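Local coordinates for FTT_1639c (Francisella tularensis subsp. tularensis, PDB 7KZW), which is of unknown function but probably a membrane protein, represented by its beta-rich C-terminal part, at residues Tyr23-Phe28 with Leu91-Cys96; Gly59-Tyr64 with Gln72-Gln77. The protein carries 3 engineered substitutions. One frame throughout, in Å; residues are numbered along the deposited sequence.

Contact 1 (Tyr23-Phe28 with Leu91-Cys96). Engineered in segment 23-28: M25 (natural residue Ile).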
ATOM      1  N   TYR A  23      -9.461   5.232   0.905  1.00 12.16           N
ATOM      2  CA  TYR A  23      -8.280   4.443   0.622  1.00 12.48           C
ATOM      3  C   TYR A  23      -7.172   5.284   0.033  1.00 11.55           C
ATOM      4  O   TYR A  23      -7.372   6.390  -0.510  1.00 12.52           O
ATOM      5  CB  TYR A  23      -8.597   3.259  -0.302  1.00 14.09           C
ATOM      6  CG  TYR A  23      -8.857   3.710  -1.702  1.00 16.03           C
ATOM      7  CD1 TYR A  23      -7.811   3.783  -2.630  1.00 18.09           C
ATOM      8  CD2 TYR A  23     -10.126   4.123  -2.106  1.00 16.54           C
ATOM      9  CE1 TYR A  23      -8.051   4.216  -3.928  1.00 21.46           C
ATOM     10  CE2 TYR A  23     -10.361   4.607  -3.430  1.00 18.50           C
ATOM     11  CZ  TYR A  23      -9.303   4.638  -4.308  1.00 19.47           C
ATOM     12  OH  TYR A  23      -9.499   5.069  -5.626  1.00 24.48           O
ATOM     13  N   ASN A  24      -5.956   4.750   0.161  1.00 10.94           N
ATOM     14  CA  ASN A  24      -4.778   5.198  -0.594  1.00 11.57           C
ATOM     15  C   ASN A  24      -4.220   3.959  -1.282  1.00 11.73           C
ATOM     16  O   ASN A  24      -4.033   2.903  -0.634  1.00 13.37           O
ATOM     17  CB  ASN A  24      -3.658   5.740   0.314  1.00 12.50           C
ATOM     18  CG  ASN A  24      -3.833   7.199   0.781  1.00 11.93           C
ATOM     19  OD1 ASN A  24      -2.892   7.760   1.345  1.00 16.92           O
ATOM     20  ND2 ASN A  24      -4.975   7.864   0.452  1.00 14.21           N
HETATM   21  N   MSE A  25      -3.921   4.055  -2.578  1.00 11.76           N
HETATM   22  CA  MSE A  25      -3.283   2.969  -3.314  1.00 11.65           C
HETATM   23  C   MSE A  25      -1.848   3.379  -3.613  1.00 12.16           C
HETATM   24  O   MSE A  25      -1.640   4.432  -4.217  1.00 13.40           O
HETATM   25  CB  MSE A  25      -4.032   2.753  -4.635  1.00 12.83           C
HETATM   26  CG  MSE A  25      -3.538   1.591  -5.446  1.00 15.24           C
HETATM   27 SE   MSE A  25      -3.959  -0.103  -4.656  0.42 16.07          SE
HETATM   28  CE  MSE A  25      -5.826  -0.219  -5.106  1.00 20.20           C
ATOM     29  N   PHE A  26      -0.896   2.547  -3.198  1.00 10.95           N
ATOM     30  CA  PHE A  26       0.519   2.794  -3.430  1.00 11.83           C
ATOM     31  C   PHE A  26       1.041   1.860  -4.497  1.00 11.66           C
ATOM     32  O   PHE A  26       0.654   0.669  -4.532  1.00 12.60           O
ATOM     33  CB  PHE A  26       1.311   2.590  -2.147  1.00 12.51           C
ATOM     34  CG  PHE A  26       0.854   3.486  -1.031  1.00 11.90           C
ATOM     35  CD1 PHE A  26       1.223   4.808  -1.026  1.00 13.42           C
ATOM     36  CD2 PHE A  26       0.009   3.029  -0.031  1.00 12.39           C
ATOM     37  CE1 PHE A  26       0.805   5.671  -0.013  1.00 15.07           C
ATOM     38  CE2 PHE A  26      -0.412   3.866   0.989  1.00 14.81           C
ATOM     39  CZ  PHE A  26      -0.030   5.183   0.995  1.00 14.55           C
ATOM     40  N   GLY A  27       1.921   2.362  -5.355  1.00 13.23           N
ATOM     41  CA  GLY A  27       2.492   1.559  -6.419  1.00 14.35           C
ATOM     42  C   GLY A  27       3.154   2.466  -7.444  1.00 15.30           C
ATOM     43  O   GLY A  27       3.454   3.618  -7.151  1.00 18.10           O
ATOM     44  N   PHE A  28       3.308   1.947  -8.662  1.00 15.66           N
ATOM     45  CA  PHE A  28       4.104   2.637  -9.676  1.00 15.72           C
ATOM     46  C   PHE A  28       3.281   2.879 -10.937  1.00 18.38           C
ATOM     47  O   PHE A  28       2.300   2.182 -11.214  1.00 19.39           O
ATOM     48  CB  PHE A  28       5.350   1.815 -10.044  1.00 18.18           C
ATOM     49  CG  PHE A  28       6.226   1.521  -8.859  1.00 16.38           C
ATOM     50  CD1 PHE A  28       7.152   2.461  -8.438  1.00 17.14           C
ATOM     51  CD2 PHE A  28       6.136   0.299  -8.173  1.00 22.40           C
ATOM     52  CE1 PHE A  28       7.949   2.255  -7.321  1.00 20.39           C
ATOM     53  CE2 PHE A  28       6.961   0.055  -7.064  1.00 29.87           C
ATOM     54  CZ  PHE A  28       7.877   1.041  -6.649  1.00 25.68           C
ATOM     55  N   LEU A  91       1.029  -1.954  -5.366  1.00 10.93           N
ATOM     56  CA  LEU A  91       1.680  -2.743  -4.324  1.00 11.37           C
ATOM     57  C   LEU A  91       0.784  -2.896  -3.092  1.00 11.15           C
ATOM     58  O   LEU A  91       0.702  -3.979  -2.509  1.00 12.11           O
ATOM     59  CB  LEU A  91       3.042  -2.142  -3.931  1.00 12.03           C
ATOM     60  CG  LEU A  91       3.823  -3.097  -3.020  1.00 12.20           C
ATOM     61  CD1 LEU A  91       4.366  -4.360  -3.776  1.00 15.20           C
ATOM     62  CD2 LEU A  91       5.004  -2.314  -2.438  1.00 14.47           C
ATOM     63  N   LEU A  92       0.212  -1.778  -2.598  1.00 11.93           N
ATOM     64  CA  LEU A  92      -0.509  -1.807  -1.330  1.00 11.48           C
ATOM     65  C   LEU A  92      -1.747  -0.964  -1.467  1.00 12.17           C
ATOM     66  O   LEU A  92      -1.662   0.186  -1.901  1.00 13.02           O
ATOM     67  CB  LEU A  92       0.327  -1.176  -0.217  1.00 13.74           C
ATOM     68  CG  LEU A  92       1.623  -1.850   0.153  1.00 13.51           C
ATOM     69  CD1 LEU A  92       2.398  -0.941   1.198  1.00 14.61           C
ATOM     70  CD2 LEU A  92       1.409  -3.242   0.785  1.00 15.68           C
ATOM     71  N   LYS A  93      -2.875  -1.492  -0.984  1.00 11.21           N
ATOM     72  CA  LYS A  93      -4.076  -0.669  -0.789  1.00 11.13           C
ATOM     73  C   LYS A  93      -4.293  -0.476   0.700  1.00 11.27           C
ATOM     74  O   LYS A  93      -4.516  -1.442   1.437  1.00 12.50           O
ATOM     75  CB  LYS A  93      -5.305  -1.341  -1.357  1.00 12.24           C
ATOM     76  CG  LYS A  93      -6.488  -0.374  -1.334  1.00 13.07           C
ATOM     77  CD  LYS A  93      -7.710  -1.108  -1.905  1.00 18.88           C
ATOM     78  CE  LYS A  93      -8.928  -0.158  -1.928  1.00 27.05           C
ATOM     79  NZ  LYS A  93     -10.169  -0.835  -2.465  1.00 27.25           N
ATOM     80  N   LEU A  94      -4.206   0.751   1.187  1.00 10.70           N
ATOM     81  CA  LEU A  94      -4.479   1.056   2.606  1.00 10.61           C
ATOM     82  C   LEU A  94      -5.911   1.556   2.678  1.00 11.12           C
ATOM     83  O   LEU A  94      -6.263   2.523   1.994  1.00 11.77           O
ATOM     84  CB  LEU A  94      -3.535   2.145   3.087  1.00 11.44           C
ATOM     85  CG  LEU A  94      -3.773   2.601   4.534  1.00 11.52           C
ATOM     86  CD1 LEU A  94      -3.702   1.473   5.535  1.00 12.13           C
ATOM     87  CD2 LEU A  94      -2.774   3.713   4.852  1.00 12.65           C
ATOM     88  N   GLU A  95      -6.753   0.847   3.435  1.00 11.12           N
ATOM     89  CA  GLU A  95      -8.193   1.135   3.497  1.00 11.61           C
ATOM     90  C   GLU A  95      -8.574   1.516   4.915  1.00 13.55           C
ATOM     91  O   GLU A  95      -8.008   0.982   5.884  1.00 15.11           O
ATOM     92  CB  GLU A  95      -9.017  -0.147   3.204  1.00 16.12           C
ATOM     93  CG  GLU A  95      -8.862  -0.662   1.810  1.00 26.80           C
ATOM     94  CD  GLU A  95      -9.804  -1.827   1.533  1.00 25.53           C
ATOM     95  OE1 GLU A  95     -10.261  -2.495   2.492  1.00 28.46           O
ATOM     96  OE2 GLU A  95     -10.076  -2.072   0.360  1.00 30.29           O
ATOM     97  N   CYS A  96      -9.417   2.449   5.022  1.00 13.10           N
ATOM     98  CA  CYS A  96     -10.078   2.737   6.358  0.60 13.42           C
ATOM     99  C   CYS A  96     -11.642   2.611   6.281  1.00 14.17           C
ATOM    100  O   CYS A  96     -12.283   2.741   5.209  1.00 16.02           O
ATOM    101  CB  CYS A  96      -9.670   4.133   6.829  0.60 15.40           C
ATOM    102  SG  CYS A  96     -10.299   5.501   5.807  0.60 14.75           S
TER
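The antiparallel pairing of strands 21-27 and 90-97, in the interior of the sheet, ends in a classic beta bulge, where L91 and L92 both face F26. The carbonyl oxygen of F26 takes two amides there, L91 N at 2.8 Å in the carbonyl plane and L92 N at 3.2 Å tilted from it. F26 N bonds back to L92 O, and beyond it N24 and L94 exchange a reciprocal pair of backbone hydrogen bonds.

On the face with N24, L92 and L94, the F26 ring lies alongside L94, whose CB sits at the ring edge 4.1 Å from CE2. Y105 lies against F26 and L94, I103 against L94 and V107 against L92, and all three apolar side chains are buried.

The other face is partly exposed and carries K93, drawn out straight across Y23 and M25. In M25, an engineered residue present as selenomethionine, the bend at chi2 (70°) brings SE to 3.8 Å from K93 CB, and that at chi3 (76°) lays CE against K93 CG and CD. Farther along the lysine, CE packs 3.8 Å from Y23 CB, and NZ reaches E95 OE2 in a weakly hydrogen-bonded salt bridge of 3.1 Å.

Contact 2 (Gly59-Tyr64 with Gln72-Gln77)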
ATOM      1  N   GLY A  59      -9.777   0.873  12.652  1.00 12.25           N
ATOM      2  CA  GLY A  59     -10.545   0.636  11.442  1.00 11.87           C
ATOM      3  C   GLY A  59      -9.786   0.584  10.130  1.00 11.15           C
ATOM      4  O   GLY A  59     -10.429   0.677   9.068  1.00 11.97           O
ATOM      5  N   CYS A  60      -8.473   0.373  10.151  1.00 10.90           N
ATOM      6  CA  CYS A  60      -7.730   0.403   8.883  1.00 10.60           C
ATOM      7  C   CYS A  60      -6.942  -0.883   8.676  1.00 10.56           C
ATOM      8  O   CYS A  60      -6.602  -1.619   9.607  1.00 11.36           O
ATOM      9  CB  CYS A  60      -6.712   1.553   8.900  1.00 11.88           C
ATOM     10  SG  CYS A  60      -7.516   3.165   9.201  1.00 11.51           S
ATOM     11  N   LYS A  61      -6.641  -1.154   7.408  1.00 10.35           N
ATOM     12  CA  LYS A  61      -5.883  -2.359   7.060  1.00 10.43           C
ATOM     13  C   LYS A  61      -5.171  -2.138   5.726  1.00 10.89           C
ATOM     14  O   LYS A  61      -5.645  -1.392   4.863  1.00 10.96           O
ATOM     15  CB  LYS A  61      -6.793  -3.582   6.943  1.00 12.80           C
ATOM     16  CG  LYS A  61      -7.849  -3.454   5.858  1.00 15.27           C
ATOM     17  CD  LYS A  61      -8.796  -4.705   5.885  1.00 22.42           C
ATOM     18  CE  LYS A  61      -9.877  -4.626   4.809  1.00 29.94           C
ATOM     19  NZ  LYS A  61     -10.757  -5.848   4.915  1.00 37.37           N
ATOM     20  N   PHE A  62      -4.031  -2.808   5.557  1.00  9.91           N
ATOM     21  CA  PHE A  62      -3.364  -2.846   4.262  1.00 10.27           C
ATOM     22  C   PHE A  62      -3.708  -4.156   3.575  1.00 11.27           C
ATOM     23  O   PHE A  62      -3.702  -5.218   4.204  1.00 13.42           O
ATOM     24  CB  PHE A  62      -1.838  -2.886   4.451  1.00 11.31           C
ATOM     25  CG  PHE A  62      -1.210  -1.561   4.902  1.00 10.90           C
ATOM     26  CD1 PHE A  62      -0.794  -0.606   3.971  1.00 12.85           C
ATOM     27  CD2 PHE A  62      -1.071  -1.303   6.260  1.00 12.83           C
ATOM     28  CE1 PHE A  62      -0.174   0.578   4.416  1.00 14.52           C
ATOM     29  CE2 PHE A  62      -0.452  -0.099   6.708  1.00 13.13           C
ATOM     30  CZ  PHE A  62      -0.061   0.827   5.799  1.00 14.33           C
ATOM     31  N   ILE A  63      -3.988  -4.071   2.293  1.00 10.05           N
ATOM     32  CA  ILE A  63      -4.232  -5.207   1.396  0.50 10.21           C
ATOM     33  C   ILE A  63      -3.064  -5.297   0.436  1.00 10.11           C
ATOM     34  O   ILE A  63      -2.592  -4.264  -0.069  1.00 11.03           O
ATOM     35  CB  ILE A  63      -5.530  -4.991   0.580  0.50 12.06           C
ATOM     36  CG1 ILE A  63      -6.665  -4.539   1.497  0.50 15.22           C
ATOM     37  CG2 ILE A  63      -5.890  -6.262  -0.213  0.50 15.78           C
ATOM     38  CD1 ILE A  63      -7.007  -5.597   2.440  0.50 18.29           C
ATOM     39  N   TYR A  64      -2.573  -6.515   0.180  1.00 10.13           N
ATOM     40  CA  TYR A  64      -1.472  -6.703  -0.771  1.00 10.09           C
ATOM     41  C   TYR A  64      -1.688  -8.000  -1.523  1.00 11.05           C
ATOM     42  O   TYR A  64      -2.536  -8.796  -1.151  1.00 10.46           O
ATOM     43  CB  TYR A  64      -0.117  -6.733  -0.033  1.00  9.88           C
ATOM     44  CG  TYR A  64       0.031  -7.763   1.056  1.00 10.49           C
ATOM     45  CD1 TYR A  64       0.673  -8.955   0.816  1.00  9.94           C
ATOM     46  CD2 TYR A  64      -0.449  -7.517   2.331  1.00 11.67           C
ATOM     47  CE1 TYR A  64       0.825  -9.900   1.818  1.00 10.02           C
ATOM     48  CE2 TYR A  64      -0.273  -8.431   3.347  1.00 12.14           C
ATOM     49  CZ  TYR A  64       0.385  -9.645   3.108  1.00 12.23           C
ATOM     50  OH  TYR A  64       0.547 -10.605   4.095  1.00 13.95           O
ATOM     51  N   GLN A  72      -4.884 -12.411  -2.092  1.00 13.26           N
ATOM     52  CA  GLN A  72      -4.698 -11.244  -1.230  1.00 11.68           C
ATOM     53  C   GLN A  72      -4.257 -11.624   0.161  1.00 12.27           C
ATOM     54  O   GLN A  72      -4.660 -12.656   0.724  1.00 15.85           O
ATOM     55  CB  GLN A  72      -5.936 -10.364  -1.124  1.00 17.20           C
ATOM     56  CG  GLN A  72      -6.242  -9.713  -2.463  1.00 18.57           C
ATOM     57  CD  GLN A  72      -7.485  -8.805  -2.404  1.00 23.34           C
ATOM     58  OE1 GLN A  72      -8.141  -8.714  -1.360  1.00 25.53           O
ATOM     59  NE2 GLN A  72      -7.771  -8.109  -3.503  1.00 28.95           N
ATOM     60  N   GLY A  73      -3.431 -10.769   0.720  1.00 11.22           N
ATOM     61  CA  GLY A  73      -3.101 -10.768   2.117  1.00 12.76           C
ATOM     62  C   GLY A  73      -3.552  -9.466   2.772  1.00 11.95           C
ATOM     63  O   GLY A  73      -3.796  -8.476   2.078  1.00 11.35           O
ATOM     64  N   GLU A  74      -3.687  -9.468   4.096  1.00 12.97           N
ATOM     65  CA  GLU A  74      -4.057  -8.261   4.825  1.00 11.95           C
ATOM     66  C   GLU A  74      -3.218  -8.131   6.072  1.00 12.91           C
ATOM     67  O   GLU A  74      -2.796  -9.133   6.667  1.00 15.39           O
ATOM     68  CB  GLU A  74      -5.548  -8.272   5.204  1.00 17.44           C
ATOM     69  CG  GLU A  74      -6.501  -8.596   4.047  1.00 23.84           C
ATOM     70  CD  GLU A  74      -7.986  -8.335   4.403  1.00 32.45           C
ATOM     71  OE1 GLU A  74      -8.289  -8.223   5.611  1.00 28.96           O
ATOM     72  OE2 GLU A  74      -8.828  -8.267   3.460  1.00 36.78           O
ATOM     73  N   ILE A  75      -2.929  -6.896   6.449  1.00 13.23           N
ATOM     74  CA  ILE A  75      -2.164  -6.697   7.691  1.00 13.23           C
ATOM     75  C   ILE A  75      -2.639  -5.412   8.344  1.00 11.06           C
ATOM     76  O   ILE A  75      -2.965  -4.425   7.660  1.00 12.52           O
ATOM     77  CB  ILE A  75      -0.652  -6.706   7.420  1.00 16.29           C
ATOM     78  CG1 ILE A  75       0.152  -6.580   8.741  1.00 15.74           C
ATOM     79  CG2 ILE A  75      -0.244  -5.664   6.391  1.00 15.10           C
ATOM     80  CD1 ILE A  75       1.652  -6.953   8.482  1.00 18.46           C
ATOM     81  N   THR A  76      -2.709  -5.432   9.670  1.00 12.07           N
ATOM     82  CA  THR A  76      -3.253  -4.319  10.440  1.00 11.52           C
ATOM     83  C   THR A  76      -2.300  -3.825  11.514  1.00 13.50           C
ATOM     84  O   THR A  76      -2.657  -2.916  12.267  1.00 13.92           O
ATOM     85  CB  THR A  76      -4.564  -4.691  11.109  1.00 13.43           C
ATOM     86  OG1 THR A  76      -4.318  -5.749  12.051  1.00 16.94           O
ATOM     87  CG2 THR A  76      -5.565  -5.128  10.066  1.00 15.45           C
ATOM     88  N   GLN A  77      -1.120  -4.428  11.631  1.00 13.03           N
ATOM     89  CA  GLN A  77      -0.232  -4.142  12.766  1.00 13.53           C
ATOM     90  C   GLN A  77       1.180  -4.323  12.251  1.00 13.27           C
ATOM     91  O   GLN A  77       1.399  -4.821  11.151  1.00 14.71           O
ATOM     92  CB  GLN A  77      -0.503  -5.126  13.910  1.00 13.38           C
ATOM     93  CG  GLN A  77      -0.279  -6.570  13.451  1.00 22.69           C
ATOM     94  CD  GLN A  77      -0.602  -7.622  14.544  1.00 31.56           C
ATOM     95  OE1 GLN A  77      -1.554  -7.476  15.313  1.00 40.99           O
ATOM     96  NE2 GLN A  77       0.195  -8.686  14.595  1.00 31.94           N
TER
HETATM   97  O   HOH W   1     -10.824  -7.298   2.473  1.00 48.26           O
HETATM   98  O   HOH W   2       0.289 -10.490   6.724  1.00 36.45           O
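The beta hairpin of strands 60-65 and 72-75 forms one margin of the sheet, and Q72 leads into its antiparallel pairing. Q72 CA approaches Y64 O, while its extended side chain crosses I63 and, in one of two conformers of that isoleucine, has OE1 3.5 Å from I63 CG2.

G73 makes the first pair, with Y64, linked by hydrogen bonds in both directions. With CG set between the backbone N and the carbonyl carbon (chi1 56°), the Y64 ring is laid across the neighbouring strand. One ring face covers G73, whose CA stands 3.9 Å from the ring centroid and 16° off the normal, a CH-pi contact. With no side chain on G73, the ring lies directly against its backbone, Y64 CE2 meeting G73 C at 3.5 Å.

E74 points to the face shared with I63, and the two side chains run side by side. The glutamate's carboxylate meets the extended K61 chain at an oblique crossing. Their salt bridge is long, with K61 NZ 3.4 Å from E74 OE2, and its hydrogen bonds are weak; a water also accepts from NZ at 2.8 Å.

I75 returns to the face of F62 and Y64. Its backbone exchanges two hydrogen bonds with F62, the amide of F62 donating to I75 O at 2.9 Å, and CG2 packs on F62 CB (3.7 Å) and, less closely, on Y64 CE2. F81 and I52 flank this apolar group from the facing strands, F81 stacking on the Y64 ring.

At T76 regular pairing has ended. Its backbone O receives N57 ND2, which also bonds C60 O, and its methyl CG2 rests 3.7 Å from K61 CB.

In the fold
Both contacts belong to one mixed beta-sheet, their centres about 10 Å apart. Strands 21-27, 90-97, 60-65 and 72-75 lie consecutively across it, so contact 1 joins the first two and contact 2 the last two. The middle strands close the gap: K93 O probably bonds I63 N, E95 N probably bonds K61 O, and C96 packs on C60. In sequence, both segments of contact 2 fall between 23-28 and 91-96; the local hairpin is therefore enclosed by a long-range pairing. The sheet runs from the buried centre of the domain at contact 1 to one of its two outermost strands, 72-75, at contact 2.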